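PDB 3LSO: putative membrane anchored protein from Corynebacterium diphtheriae, which is of unknown function but is probably exported and held at the cell surface by a transmembrane helix, with beta-rich domains outside the membrane. Local coordinates for residues K387-S392 against K441-I446; A326-N331 against V433-N438. All coordinates share one frame; numbering follows the deposited sequence.

Contact 1 of 2, residues K387-S392 against K441-I446; sequences KKPNES and KDLVSI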
# COMPACT_ATOMS: atom_id res chain seq x y z
N LYS B 387 -0.66 -7.82 40.31
CA LYS B 387 0.49 -7.83 39.45
C LYS B 387 1.56 -6.98 40.09
O LYS B 387 1.33 -5.79 40.27
CB LYS B 387 0.13 -7.31 38.07
CG LYS B 387 0.90 -8.03 36.95
CD LYS B 387 0.31 -7.76 35.56
CE LYS B 387 -1.18 -8.17 35.43
NZ LYS B 387 -1.79 -7.59 34.18
N LYS B 388 2.71 -7.58 40.42
CA LYS B 388 3.77 -6.94 41.24
C LYS B 388 5.01 -6.64 40.42
O LYS B 388 5.36 -7.40 39.50
CB LYS B 388 4.20 -7.84 42.42
CG LYS B 388 3.08 -8.18 43.39
CD LYS B 388 3.32 -9.50 44.14
CE LYS B 388 2.09 -9.95 44.99
NZ LYS B 388 1.10 -10.79 44.25
N PRO B 389 5.74 -5.57 40.78
CA PRO B 389 7.06 -5.31 40.19
C PRO B 389 7.99 -6.48 40.48
O PRO B 389 7.77 -7.19 41.46
CB PRO B 389 7.56 -4.08 40.95
CG PRO B 389 6.35 -3.57 41.75
CD PRO B 389 5.49 -4.74 41.98
N ASN B 390 9.00 -6.70 39.64
CA ASN B 390 9.97 -7.77 39.90
C ASN B 390 11.29 -7.22 40.45
O ASN B 390 11.40 -6.04 40.75
CB ASN B 390 10.18 -8.61 38.63
CG ASN B 390 10.67 -7.78 37.47
OD1 ASN B 390 11.66 -7.02 37.58
ND2 ASN B 390 9.99 -7.90 36.33
N GLU B 391 12.29 -8.10 40.58
CA GLU B 391 13.58 -7.73 41.19
C GLU B 391 14.27 -6.53 40.54
O GLU B 391 15.11 -5.90 41.16
CB GLU B 391 14.52 -8.95 41.21
CG GLU B 391 13.99 -10.15 42.03
CD GLU B 391 14.57 -11.55 41.58
OE1 GLU B 391 14.87 -11.77 40.36
OE2 GLU B 391 14.70 -12.45 42.46
N SER B 392 13.94 -6.22 39.30
CA SER B 392 14.61 -5.13 38.61
C SER B 392 14.08 -3.75 39.03
O SER B 392 14.73 -2.75 38.80
CB SER B 392 14.43 -5.28 37.11
OG SER B 392 13.06 -5.13 36.73
N LYS B 441 -2.24 2.32 41.50
CA LYS B 441 -0.95 1.68 41.37
C LYS B 441 -1.02 0.92 40.05
O LYS B 441 -2.01 0.22 39.78
CB LYS B 441 -0.71 0.70 42.54
CG LYS B 441 -0.80 1.32 43.95
CD LYS B 441 -1.39 0.36 44.99
CE LYS B 441 -1.81 1.11 46.24
NZ LYS B 441 -1.62 0.33 47.49
N ASP B 442 0.02 1.05 39.23
CA ASP B 442 -0.02 0.47 37.91
C ASP B 442 1.38 0.16 37.38
O ASP B 442 2.37 0.83 37.76
CB ASP B 442 -0.72 1.46 36.98
CG ASP B 442 -1.28 0.81 35.73
OD1 ASP B 442 -1.06 -0.42 35.52
OD2 ASP B 442 -1.97 1.57 34.95
N LEU B 443 1.48 -0.85 36.52
CA LEU B 443 2.70 -1.12 35.77
C LEU B 443 2.33 -0.98 34.30
O LEU B 443 1.42 -1.66 33.81
CB LEU B 443 3.25 -2.49 36.07
CG LEU B 443 3.85 -2.63 37.47
CD1 LEU B 443 3.83 -4.06 37.94
CD2 LEU B 443 5.27 -2.06 37.58
N VAL B 444 3.01 -0.07 33.61
CA VAL B 444 2.57 0.29 32.26
C VAL B 444 3.67 0.07 31.23
O VAL B 444 4.75 0.69 31.30
CB VAL B 444 2.13 1.75 32.18
CG1 VAL B 444 1.57 2.02 30.81
CG2 VAL B 444 1.11 2.03 33.26
N SER B 445 3.39 -0.82 30.27
CA SER B 445 4.29 -1.13 29.18
C SER B 445 4.50 0.08 28.30
O SER B 445 3.53 0.71 27.88
CB SER B 445 3.71 -2.25 28.34
OG SER B 445 3.59 -3.40 29.14
N ILE B 446 5.76 0.41 28.04
CA ILE B 446 6.09 1.60 27.27
C ILE B 446 6.65 1.13 25.94
O ILE B 446 7.79 0.67 25.87
CB ILE B 446 7.03 2.57 28.04
CG1 ILE B 446 6.26 3.22 29.20
CG2 ILE B 446 7.51 3.71 27.16
CD1 ILE B 446 7.13 3.96 30.11
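Leu443 makes the apolar contact here almost alone, setting one methyl against the backbone of residues 387-389. Its CD1 lies over the face of the peptide joining Lys388 to Pro389, 3.8 Å from Lys388 C and 3.7 Å from Pro389 N. The same methyl comes within 3.8 Å of Lys387 O, whereas the nearest approach of the two side chains, Leu443 CD1 to Pro389 CD, is a looser 4.4 Å. With CG anti to the carbonyl carbon (chi1 -71°), the leucine projects from its strand toward the loop. A branched apolar residue suits this place, because the surface it meets is a flat peptide with no N-H to donate: its nitrogen belongs to proline. Asn343 of strand 335-343 touches both Leu443 and Pro389, and Trp382 also packs on the proline.

The hydrogen bonds belong to the loop itself and to its neighbours. Asn390 OD1 accepts Ser392 N at 3.0 Å (156° at the hydrogen) in an Asx turn, and receives Ser392 OG as well, with both donors in its carbonyl plane. Two donors on one oxygen restrict the amide's rotation, and its ND2 reaches Ala344 O. Asn343 OD1 receives Asn390 N, and Ser392 OG is also hydrogen-bonded with Ala344 N, so the turn is tied to the end of strand 335-343. Asparagine and serine are apt here because each is short and can bond to nearby backbone.

Charge lies at the border, where Lys387, long enough to extend out of the loop, forms a salt bridge with Glu287.

The arrangement is a long connecting loop, shaped by an Asx turn, packed through one leucine on the outer face of a beta-sandwich sheet.

Contact 2 of 2, residues A326-N331 against V433-N438; sequences ASLLPN and VYKYSN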
# COMPACT_ATOMS: atom_id res chain seq x y z
N ALA B 326 12.12 6.45 31.15
CA ALA B 326 10.64 6.37 31.12
C ALA B 326 10.05 7.63 31.71
O ALA B 326 10.46 8.06 32.80
CB ALA B 326 10.16 5.16 31.85
N SER B 327 9.10 8.24 31.01
CA SER B 327 8.55 9.51 31.44
C SER B 327 7.06 9.39 31.66
O SER B 327 6.35 8.88 30.81
CB SER B 327 8.79 10.55 30.37
OG SER B 327 10.12 11.00 30.32
N LEU B 328 6.55 9.89 32.78
CA LEU B 328 5.10 10.10 32.92
C LEU B 328 4.79 11.52 32.52
O LEU B 328 5.44 12.45 33.00
CB LEU B 328 4.69 9.86 34.36
CG LEU B 328 3.27 10.10 34.84
CD1 LEU B 328 3.29 9.72 36.28
CD2 LEU B 328 2.82 11.57 34.71
N LEU B 329 3.78 11.70 31.68
CA LEU B 329 3.45 13.01 31.14
C LEU B 329 2.14 13.53 31.75
O LEU B 329 1.08 13.10 31.33
CB LEU B 329 3.32 12.88 29.62
CG LEU B 329 4.51 12.21 28.91
CD1 LEU B 329 4.19 11.89 27.46
CD2 LEU B 329 5.83 13.03 29.01
N PRO B 330 2.22 14.44 32.73
CA PRO B 330 1.02 14.86 33.43
C PRO B 330 0.00 15.31 32.44
O PRO B 330 0.36 15.93 31.44
CB PRO B 330 1.49 16.07 34.24
CG PRO B 330 2.84 15.84 34.46
CD PRO B 330 3.39 15.16 33.24
N ASN B 331 -1.26 15.01 32.71
CA ASN B 331 -2.31 15.52 31.88
C ASN B 331 -2.61 16.98 32.19
O ASN B 331 -2.76 17.77 31.27
CB ASN B 331 -3.56 14.69 32.02
CG ASN B 331 -4.62 15.06 30.99
OD1 ASN B 331 -4.96 16.23 30.81
ND2 ASN B 331 -5.15 14.05 30.31
N VAL B 433 3.91 2.98 38.70
CA VAL B 433 3.46 4.27 39.21
C VAL B 433 2.54 4.10 40.40
O VAL B 433 1.76 3.16 40.46
CB VAL B 433 2.72 5.09 38.16
CG1 VAL B 433 3.61 5.34 37.03
CG2 VAL B 433 1.53 4.32 37.64
N TYR B 434 2.64 5.03 41.34
CA TYR B 434 1.72 5.09 42.46
C TYR B 434 1.48 6.58 42.55
O TYR B 434 2.44 7.34 42.80
CB TYR B 434 2.39 4.54 43.73
CG TYR B 434 1.62 4.72 45.00
CD1 TYR B 434 0.22 4.57 45.04
CD2 TYR B 434 2.28 5.03 46.20
CE1 TYR B 434 -0.50 4.74 46.23
CE2 TYR B 434 1.57 5.19 47.41
CZ TYR B 434 0.19 5.05 47.40
OH TYR B 434 -0.51 5.19 48.55
N LYS B 435 0.22 6.99 42.34
CA LYS B 435 -0.13 8.40 42.17
C LYS B 435 -1.58 8.64 42.47
O LYS B 435 -2.35 7.67 42.58
CB LYS B 435 0.16 8.84 40.73
CG LYS B 435 -0.75 8.22 39.68
CD LYS B 435 -0.18 8.41 38.29
CE LYS B 435 -1.19 7.96 37.25
NZ LYS B 435 -0.75 8.29 35.87
N TYR B 436 -1.96 9.91 42.56
CA TYR B 436 -3.35 10.35 42.80
C TYR B 436 -3.77 10.30 44.26
O TYR B 436 -3.31 9.42 45.01
CB TYR B 436 -4.39 9.55 42.00
CG TYR B 436 -4.25 9.66 40.52
CD1 TYR B 436 -3.43 10.64 39.95
CD2 TYR B 436 -4.94 8.81 39.67
CE1 TYR B 436 -3.29 10.74 38.58
CE2 TYR B 436 -4.83 8.90 38.29
CZ TYR B 436 -4.00 9.87 37.75
OH TYR B 436 -3.87 9.98 36.38
N SER B 437 -4.63 11.26 44.63
CA SER B 437 -5.41 11.31 45.86
C SER B 437 -6.16 9.99 46.04
O SER B 437 -5.95 9.29 47.02
CB SER B 437 -6.41 12.46 45.73
OG SER B 437 -6.73 13.11 46.96
N ASN B 438 -7.10 9.70 45.14
CA ASN B 438 -7.74 8.39 45.09
C ASN B 438 -6.71 7.54 44.40
O ASN B 438 -6.66 7.48 43.15
CB ASN B 438 -9.05 8.42 44.30
CG ASN B 438 -9.98 7.23 44.63
OD1 ASN B 438 -9.53 6.09 44.71
ND2 ASN B 438 -11.30 7.50 44.82
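Leu328 CD1 reaches from one sheet to the other and meets two side chains there: it lies 4.2 Å from Lys435 CD and 4.5 Å from Val433 CG1. These are loose van der Waals contacts between hydrocarbon groups. The leucine is stretched out, CG opposite the backbone N (chi1 175°), which carries its methyls toward the facing sheet. Leucine and valine fit a buried interior, while Lys435 contributes only its aliphatic stem to this first layer.

The next layer explains how a lysine can be buried. Beyond CD its chain runs on nearly straight, and NZ forms salt bridges with Asp295 and Asp297 and a hydrogen bond with Tyr299 OH, so the ammonium is well matched. Tyr436 flanks the stem: Lys435 CG sits 3.6 Å above one face of its ring, offset toward the rim. The phenol OH bonds to Asp297 OD2, giving that carboxylate a partner besides the lysine.

Further out, backbone pairing with Gln410 sets Leu328 in its strand. Val337 of strand 335-343 touches both Leu328 and Lys435. Asp297 OD1 also accepts Asn331 N, tying the loop after strand 321-329 to the same acidic segment.

Such facing of side chains from two separate sheets is characteristic of a beta-sandwich core, here finished at one end by a buried lysine-aspartate network.

How the contacts relate
Along the chain the segments alternate: 326-331, 387-392, 433-438, then 441-446. Strands 425-435 and 440-453 are consecutive and antiparallel, and they join the contacts, whose centres lie 14 Å apart. Asp442 O receives Val433 N at 2.8 Å, a probable hydrogen bond linking the pair directly. The two contacts use opposite faces of this sheet: contact 1 receives a loop on the outside, and contact 2 looks inward at strand 321-329. Ile446 CD1, 3.7 Å from Ala326 CB, bridges to that second sheet too. Both therefore belong to the same all-beta domain, well away from the chain's centre, in an elongated multidomain protein.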